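Local coordinates for protein Alpha/beta hydrolase (Paenibacillus sp. VTT E-133280, PDB 6TJ2) that probably hydrolyses methyl salicylate to salicylic acid outside the cell, as an esterase related to tobacco salicylic acid binding protein 2, at residues 148-153 with 210-214; 91-95 with 118-122; 124-128 with 216-222. All blocks are in the same frame, centred on the assembly; numbering follows the deposited sequence.

Interaction 1 (148-153 with 210-214); sequences GQSVAD and LFEKL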
loop_
_atom_site.group_PDB
_atom_site.type_symbol
_atom_site.label_atom_id
_atom_site.label_comp_id
_atom_site.label_asym_id
_atom_site.label_seq_id
_atom_site.Cartn_x
_atom_site.Cartn_y
_atom_site.Cartn_z
ATOM N N GLY A 148 27.220 4.831 7.627
ATOM C CA GLY A 148 27.681 3.839 8.618
ATOM C C GLY A 148 26.955 2.521 8.606
ATOM O O GLY A 148 27.204 1.644 9.444
ATOM N N GLN A 149 25.986 2.315 7.718
ATOM C CA GLN A 149 25.232 1.066 7.609
ATOM C C GLN A 149 25.667 0.279 6.370
ATOM O O GLN A 149 26.235 0.828 5.424
ATOM C CB GLN A 149 23.731 1.342 7.451
ATOM C CG GLN A 149 23.112 2.140 8.596
ATOM C CD GLN A 149 21.642 2.370 8.397
ATOM O OE1 GLN A 149 21.077 2.206 7.293
ATOM N NE2 GLN A 149 20.951 2.793 9.467
ATOM N N SER A 150 25.454 -1.014 6.420
ATOM C CA SER A 150 25.599 -1.932 5.274
ATOM C C SER A 150 24.250 -2.187 4.612
ATOM O O SER A 150 23.161 -1.912 5.178
ATOM C CB SER A 150 26.208 -3.241 5.696
ATOM O OG SER A 150 25.304 -3.963 6.510
ATOM N N VAL A 151 24.306 -2.848 3.457
ATOM C CA VAL A 151 23.077 -3.361 2.821
ATOM C C VAL A 151 22.433 -4.440 3.683
ATOM O O VAL A 151 21.207 -4.394 3.938
ATOM C CB VAL A 151 23.377 -3.830 1.390
ATOM C CG1 VAL A 151 22.208 -4.592 0.818
ATOM C CG2 VAL A 151 23.761 -2.665 0.527
ATOM N N ALA A 152 23.224 -5.345 4.229
ATOM C CA ALA A 152 22.706 -6.435 5.075
ATOM C C ALA A 152 22.021 -5.860 6.336
ATOM O O ALA A 152 20.966 -6.451 6.721
ATOM C CB ALA A 152 23.856 -7.364 5.452
ATOM N N ASP A 153 22.511 -4.744 6.832
ATOM C CA ASP A 153 21.933 -4.061 8.021
ATOM C C ASP A 153 20.463 -3.717 7.768
ATOM O O ASP A 153 19.740 -3.432 8.735
ATOM C CB ASP A 153 22.701 -2.805 8.415
ATOM C CG ASP A 153 24.049 -3.006 9.131
ATOM O OD1 ASP A 153 24.235 -4.123 9.687
ATOM O OD2 ASP A 153 24.821 -2.045 9.118
ATOM N N LEU A 210 27.975 -6.785 0.587
ATOM C CA LEU A 210 26.645 -6.740 1.254
ATOM C C LEU A 210 26.808 -6.408 2.732
ATOM O O LEU A 210 25.875 -5.887 3.336
ATOM C CB LEU A 210 25.942 -8.074 1.068
ATOM C CG LEU A 210 25.262 -8.302 -0.281
ATOM C CD1 LEU A 210 26.227 -8.174 -1.451
ATOM C CD2 LEU A 210 24.630 -9.699 -0.284
ATOM N N PHE A 211 27.949 -6.711 3.332
ATOM C CA PHE A 211 28.151 -6.580 4.791
ATOM C C PHE A 211 29.061 -5.410 5.134
ATOM O O PHE A 211 29.163 -5.060 6.341
ATOM C CB PHE A 211 28.711 -7.872 5.365
ATOM C CG PHE A 211 27.746 -9.011 5.301
ATOM C CD1 PHE A 211 26.837 -9.191 6.335
ATOM C CD2 PHE A 211 27.702 -9.871 4.230
ATOM C CE1 PHE A 211 25.905 -10.211 6.284
ATOM C CE2 PHE A 211 26.780 -10.906 4.199
ATOM C CZ PHE A 211 25.865 -11.060 5.200
ATOM N N GLU A 212 29.686 -4.740 4.179
ATOM C CA GLU A 212 30.575 -3.584 4.470
ATOM C C GLU A 212 29.750 -2.377 4.887
ATOM O O GLU A 212 28.720 -2.011 4.258
ATOM C CB GLU A 212 31.436 -3.251 3.256
ATOM C CG GLU A 212 32.500 -4.248 2.942
ATOM C CD GLU A 212 33.283 -3.844 1.723
ATOM O OE1 GLU A 212 32.837 -4.126 0.607
ATOM O OE2 GLU A 212 34.378 -3.247 1.910
ATOM N N LYS A 213 30.197 -1.709 5.945
ATOM C CA LYS A 213 29.645 -0.408 6.371
ATOM C C LYS A 213 30.025 0.660 5.381
ATOM O O LYS A 213 31.206 0.702 4.985
ATOM C CB LYS A 213 30.206 -0.018 7.738
ATOM C CG LYS A 213 29.916 -1.028 8.807
ATOM C CD LYS A 213 28.525 -1.560 8.913
ATOM C CE LYS A 213 28.313 -2.032 10.341
ATOM N NZ LYS A 213 27.133 -2.950 10.506
ATOM N N LEU A 214 29.081 1.461 4.907
ATOM C CA LEU A 214 29.382 2.469 3.891
ATOM C C LEU A 214 29.481 3.864 4.469
ATOM O O LEU A 214 28.621 4.269 5.235
ATOM C CB LEU A 214 28.301 2.361 2.815
ATOM C CG LEU A 214 28.145 0.981 2.193
ATOM C CD1 LEU A 214 26.990 0.983 1.235
ATOM C CD2 LEU A 214 29.414 0.568 1.455
HETATM O O HOH W 1 26.994 -5.255 8.122
HETATM O O HOH W 2 26.936 -2.751 2.253
#
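Asp153 OD2 takes two donors at once. Lys213 NZ reaches its syn lone pair at 2.8 Å, as the shorter limb of a salt bridge, while the backbone N of Ser150 meets the same oxygen from above the carboxylate plane in an almost straight bond (172°). This double grip holds the carboxylate over the turn; a long, flexible lysine suits the other end, since its chain, bent at chi2 (-47°), can lie along Gly148 O. Ser150 answers through an ST motif: with OG tucked between its own N and carbonyl carbon (chi1 69°), OG accepts from Asp153 N at 2.9 Å. The same OG shares a water with Phe211 O, and a second water joins Val151 N to Glu212 O. In the alpha/beta hydrolase fold these are the loop between strand 134-139 and helix 157-170, and the end of helix 208-211 with the residues that follow it. Backbone bonds tie both ends of the contact: Gly148 N to Leu214 O and Leu214 N to Gln149 O at one, Ala152 N to Leu210 O (2.8 Å) at the other. Gly148 has a positive phi, which glycine takes easily. The small methyl CB of Ala152 rests 3.6 Å from Phe211 CE1, and Leu160 of helix 157-170 touches both residues.

Interaction 2 (91-95 with 118-122); sequences THEQI and FGGSV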
loop_
_atom_site.group_PDB
_atom_site.type_symbol
_atom_site.label_atom_id
_atom_site.label_comp_id
_atom_site.label_asym_id
_atom_site.label_seq_id
_atom_site.Cartn_x
_atom_site.Cartn_y
_atom_site.Cartn_z
ATOM N N THR A 91 35.260 -6.144 -3.253
ATOM C CA THR A 91 34.794 -5.165 -2.264
ATOM C C THR A 91 33.850 -4.142 -2.871
ATOM O O THR A 91 33.804 -3.948 -4.085
ATOM C CB THR A 91 35.957 -4.436 -1.600
ATOM O OG1 THR A 91 36.541 -3.598 -2.596
ATOM C CG2 THR A 91 36.969 -5.421 -1.044
ATOM N N HIS A 92 33.143 -3.448 -2.004
ATOM C CA HIS A 92 32.248 -2.347 -2.470
ATOM C C HIS A 92 33.063 -1.265 -3.161
ATOM O O HIS A 92 32.614 -0.704 -4.194
ATOM C CB HIS A 92 31.438 -1.756 -1.279
ATOM C CG HIS A 92 30.131 -1.178 -1.731
ATOM N ND1 HIS A 92 30.051 0.057 -2.301
ATOM C CD2 HIS A 92 28.902 -1.697 -1.657
ATOM C CE1 HIS A 92 28.783 0.321 -2.530
ATOM N NE2 HIS A 92 28.035 -0.759 -2.215
ATOM N N GLU A 93 34.261 -0.968 -2.686
ATOM C CA GLU A 93 35.118 0.046 -3.324
ATOM C C GLU A 93 35.473 -0.399 -4.741
ATOM O O GLU A 93 35.469 0.429 -5.636
ATOM C CB GLU A 93 36.349 0.229 -2.460
ATOM C CG GLU A 93 37.337 1.210 -3.027
ATOM C CD GLU A 93 38.548 1.429 -2.146
ATOM O OE1 GLU A 93 38.460 1.175 -0.922
ATOM O OE2 GLU A 93 39.531 1.975 -2.684
ATOM N N GLN A 94 35.790 -1.663 -4.937
ATOM C CA GLN A 94 36.165 -2.150 -6.279
ATOM C C GLN A 94 34.945 -2.076 -7.204
ATOM O O GLN A 94 35.082 -1.717 -8.384
ATOM C CB GLN A 94 36.700 -3.581 -6.215
ATOM C CG GLN A 94 38.112 -3.681 -5.627
ATOM C CD GLN A 94 38.481 -5.116 -5.349
ATOM O OE1 GLN A 94 37.729 -5.928 -4.862
ATOM N NE2 GLN A 94 39.725 -5.444 -5.710
ATOM N N ILE A 95 33.758 -2.436 -6.712
ATOM C CA ILE A 95 32.518 -2.323 -7.550
ATOM C C ILE A 95 32.324 -0.861 -7.911
ATOM O O ILE A 95 32.087 -0.534 -9.118
ATOM C CB ILE A 95 31.339 -2.902 -6.749
ATOM C CG1 ILE A 95 31.451 -4.419 -6.669
ATOM C CG2 ILE A 95 30.028 -2.437 -7.382
ATOM C CD1 ILE A 95 30.446 -5.081 -5.769
ATOM N N PHE A 118 20.651 -4.078 -4.384
ATOM C CA PHE A 118 22.002 -3.748 -3.897
ATOM C C PHE A 118 22.544 -2.604 -4.731
ATOM O O PHE A 118 23.375 -1.801 -4.277
ATOM C CB PHE A 118 22.886 -4.981 -4.038
ATOM C CG PHE A 118 24.374 -4.741 -3.951
ATOM C CD1 PHE A 118 25.004 -4.504 -2.740
ATOM C CD2 PHE A 118 25.161 -4.640 -5.091
ATOM C CE1 PHE A 118 26.362 -4.218 -2.667
ATOM C CE2 PHE A 118 26.526 -4.345 -5.024
ATOM C CZ PHE A 118 27.118 -4.135 -3.808
ATOM N N GLY A 119 22.145 -2.492 -5.994
ATOM C CA GLY A 119 22.514 -1.383 -6.842
ATOM C C GLY A 119 22.184 -0.009 -6.282
ATOM O O GLY A 119 22.850 0.957 -6.655
ATOM N N GLY A 120 21.212 0.085 -5.355
ATOM C CA GLY A 120 21.022 1.373 -4.670
ATOM C C GLY A 120 22.238 1.821 -3.900
ATOM O O GLY A 120 22.554 3.026 -3.871
ATOM N N SER A 121 22.931 0.890 -3.270
ATOM C CA SER A 121 24.160 1.251 -2.533
ATOM C C SER A 121 25.269 1.686 -3.484
ATOM O O SER A 121 26.053 2.618 -3.148
ATOM C CB SER A 121 24.631 0.174 -1.609
ATOM O OG SER A 121 25.181 -0.926 -2.291
ATOM N N VAL A 122 25.314 1.108 -4.661
ATOM C CA VAL A 122 26.294 1.438 -5.703
ATOM C C VAL A 122 25.987 2.806 -6.295
ATOM O O VAL A 122 26.921 3.611 -6.498
ATOM C CB VAL A 122 26.336 0.338 -6.760
ATOM C CG1 VAL A 122 27.356 0.713 -7.839
ATOM C CG2 VAL A 122 26.685 -1.016 -6.133
#
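The probable nucleophile elbow of the alpha/beta hydrolase fold, which the sequence around Gly119 fits, leads into helix 119-129, and the start of helix 92-105 packs against residues 118-122. His92 makes the polar link: its NE2 donates to Ser121 OG at 2.9 Å in a nearly straight bond (169°), the oxygen lying in the plane of the imidazole. With CG anti to the backbone N (chi1 -152°), the ring extends from its helix far enough to reach the serine. Ser121 OG in turn donates a hydrogen bond to Phe118 O, so the buried hydroxyl both accepts and donates; Phe118 O also receives Ser121 N and is thus held twice within the turn. A serine is short enough to bend back on its own helix in this way while still facing the histidine. The Phe118 ring approaches His92 obliquely, with planes 70° apart and CZ 3.7 Å from His92 CD2. Pro209 of helix 208-211 touches both side chains. Beside this polar link the contact is apolar. Ile95 divides its branches between two neighbours, CD1 lying 4.0 Å from Phe118 CZ and CG2 3.8 Å from Val122 CG2.

Interaction 3 (124-128 with 216-222); sequences QTVSQ and LKKFYSL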
loop_
_atom_site.group_PDB
_atom_site.type_symbol
_atom_site.label_atom_id
_atom_site.label_comp_id
_atom_site.label_asym_id
_atom_site.label_seq_id
_atom_site.Cartn_x
_atom_site.Cartn_y
_atom_site.Cartn_z
ATOM N N GLN A 124 24.624 5.214 -4.699
ATOM C CA GLN A 124 25.057 6.170 -3.651
ATOM C C GLN A 124 26.558 6.416 -3.749
ATOM O O GLN A 124 26.992 7.589 -3.743
ATOM C CB GLN A 124 24.676 5.645 -2.276
ATOM C CG GLN A 124 23.178 5.654 -1.975
ATOM C CD GLN A 124 22.924 4.945 -0.668
ATOM O OE1 GLN A 124 23.380 3.795 -0.481
ATOM N NE2 GLN A 124 22.246 5.610 0.272
ATOM N N THR A 125 27.359 5.373 -3.753
ATOM C CA THR A 125 28.809 5.530 -3.684
ATOM C C THR A 125 29.354 6.070 -4.996
ATOM O O THR A 125 30.285 6.920 -4.969
ATOM C CB THR A 125 29.476 4.240 -3.256
ATOM O OG1 THR A 125 29.127 3.199 -4.162
ATOM C CG2 THR A 125 29.152 3.857 -1.834
ATOM N N VAL A 126 28.731 5.748 -6.115
ATOM C CA VAL A 126 29.128 6.329 -7.406
ATOM C C VAL A 126 28.845 7.828 -7.448
ATOM O O VAL A 126 29.708 8.625 -7.870
ATOM C CB VAL A 126 28.478 5.587 -8.574
ATOM C CG1 VAL A 126 28.617 6.316 -9.907
ATOM C CG2 VAL A 126 29.051 4.167 -8.679
ATOM N N SER A 127 27.665 8.234 -6.980
ATOM C CA SER A 127 27.270 9.648 -7.019
ATOM C C SER A 127 28.218 10.482 -6.188
ATOM O O SER A 127 28.373 11.670 -6.544
ATOM C CB SER A 127 25.849 9.819 -6.630
ATOM O OG SER A 127 25.719 9.632 -5.249
ATOM N N GLN A 128 28.876 9.916 -5.166
ATOM C CA GLN A 128 29.867 10.678 -4.333
ATOM C C GLN A 128 31.064 11.113 -5.146
ATOM O O GLN A 128 31.748 12.103 -4.755
ATOM C CB GLN A 128 30.329 9.805 -3.160
ATOM C CG GLN A 128 29.179 9.586 -2.231
ATOM C CD GLN A 128 29.536 8.915 -0.937
ATOM O OE1 GLN A 128 30.375 7.999 -0.870
ATOM N NE2 GLN A 128 28.769 9.223 0.036
ATOM N N LEU A 216 28.707 7.353 3.694
ATOM C CA LEU A 216 27.732 7.987 2.783
ATOM C C LEU A 216 27.414 9.428 3.177
ATOM O O LEU A 216 26.451 9.979 2.706
ATOM C CB LEU A 216 26.467 7.129 2.741
ATOM C CG LEU A 216 26.620 5.711 2.266
ATOM C CD1 LEU A 216 25.334 4.952 2.463
ATOM C CD2 LEU A 216 27.019 5.708 0.795
ATOM N N LYS A 217 28.322 10.057 3.933
ATOM C CA LYS A 217 28.150 11.470 4.300
ATOM C C LYS A 217 28.043 12.340 3.049
ATOM O O LYS A 217 27.181 13.255 3.003
ATOM C CB LYS A 217 29.332 11.930 5.144
ATOM C CG LYS A 217 29.417 11.229 6.491
ATOM C CD LYS A 217 30.477 11.882 7.364
ATOM C CE LYS A 217 30.317 11.456 8.804
ATOM N NZ LYS A 217 30.555 10.003 8.959
ATOM N N LYS A 218 28.908 12.089 2.049
ATOM C CA LYS A 218 28.889 12.917 0.837
ATOM C C LYS A 218 27.527 12.734 0.151
ATOM O O LYS A 218 26.922 13.717 -0.252
ATOM C CB LYS A 218 30.099 12.668 -0.059
ATOM C CG LYS A 218 30.029 13.453 -1.349
ATOM C CD LYS A 218 31.370 13.675 -2.031
ATOM C CE LYS A 218 31.307 14.695 -3.151
ATOM N NZ LYS A 218 30.895 16.020 -2.640
ATOM N N PHE A 219 27.081 11.484 -0.033
ATOM C CA PHE A 219 25.790 11.229 -0.702
ATOM C C PHE A 219 24.661 12.026 -0.057
ATOM O O PHE A 219 23.854 12.648 -0.766
ATOM C CB PHE A 219 25.450 9.747 -0.682
ATOM C CG PHE A 219 24.061 9.473 -1.192
ATOM C CD1 PHE A 219 23.802 9.514 -2.547
ATOM C CD2 PHE A 219 22.991 9.298 -0.338
ATOM C CE1 PHE A 219 22.514 9.374 -3.010
ATOM C CE2 PHE A 219 21.694 9.144 -0.815
ATOM C CZ PHE A 219 21.460 9.160 -2.154
ATOM N N TYR A 220 24.614 11.997 1.270
ATOM C CA TYR A 220 23.516 12.666 2.016
ATOM C C TYR A 220 23.709 14.186 2.058
ATOM O O TYR A 220 22.716 14.824 2.411
ATOM C CB TYR A 220 23.335 12.057 3.410
ATOM C CG TYR A 220 22.647 10.715 3.302
ATOM C CD1 TYR A 220 21.315 10.651 2.922
ATOM C CD2 TYR A 220 23.315 9.541 3.442
ATOM C CE1 TYR A 220 20.665 9.430 2.789
ATOM C CE2 TYR A 220 22.707 8.309 3.272
ATOM C CZ TYR A 220 21.364 8.244 2.935
ATOM O OH TYR A 220 20.701 7.063 2.733
ATOM N N SER A 221 24.800 14.751 1.555
ATOM C CA SER A 221 24.944 16.221 1.398
ATOM C C SER A 221 24.635 16.662 -0.031
ATOM O O SER A 221 24.447 17.860 -0.223
ATOM C CB SER A 221 26.341 16.615 1.778
ATOM O OG SER A 221 27.251 16.272 0.736
ATOM N N LEU A 222 24.526 15.749 -0.989
ATOM C CA LEU A 222 24.337 16.081 -2.425
ATOM C C LEU A 222 22.974 16.721 -2.644
ATOM O O LEU A 222 22.020 16.299 -1.990
ATOM C CB LEU A 222 24.420 14.808 -3.276
ATOM C CG LEU A 222 25.787 14.131 -3.344
ATOM C CD1 LEU A 222 25.757 12.937 -4.301
ATOM C CD2 LEU A 222 26.879 15.116 -3.717
#
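Gln124 lays its CG over the face of the Phe219 ring, 3.7 Å from the centroid and only 2° off the normal, a CH-pi contact centred on the ring. The aliphatic part of a glutamine suits this place because it offers hydrocarbon to the aromatic face while the amide continues past the ring. With CG beside the backbone N (chi1 -70°) and the chain extended beyond it, that amide reaches Pro145 O, to which NE2 donates; Tyr220 OH bonds to the same carbonyl, so the two polar ends converge on one loop. Leu216 CD1 lies 3.7 Å from Gln124 OE1, its chain crossing that of the glutamine at about a right angle, and the leucine's second branch, CD2, sits 3.9 Å from Thr125 CG2. In the alpha/beta hydrolase fold this is where helix 119-129, following the probable nucleophile elbow, meets the short, weakly bonded helix 217-221 that precedes strand 226-231. The local axes cross at 79°, 8.5 Å apart at their closest. With CG anti to its backbone N, the Phe219 ring reaches Gln124, and Phe139 of strand 134-139 touches both. At the ring's edge, in its plane, lies Ser127 OG, 3.3 Å from Phe219 CD1. That hydroxyl donates to Gln124 O within its own helix, which satisfies a polar group in mostly apolar surroundings. Leu222 CD1 packs against the same hydroxyl. Nearer the solvent, Gln128 and Lys218 run side by side in opposite senses; Lys218 CE comes 3.1 Å from the backbone O of Gln128.

Overall arrangement
Interaction 2 is the buried one of the three, where two helices meet at the start of helix 119-129; interactions 1 and 3 are partly buried and reach the surface. Interactions 2 and 3 share helix 119-129 and touch where His92 CE1 meets Thr125 OG1. Interaction 1 joins interaction 2 through Glu212 OE1, which probably bonds to His92 N, and through Val151 and Leu214, which pack on Ser121 and His92. Interactions 1 and 3 meet only along the chain, where 210-214 is followed, one residue on, by 216-222. Chemistry follows place: the outer loops use backbone bonds, waters and a salt bridge, the buried turn one histidine-serine bond amid hydrocarbon, and the crossed helices mainly aromatic and aliphatic packing.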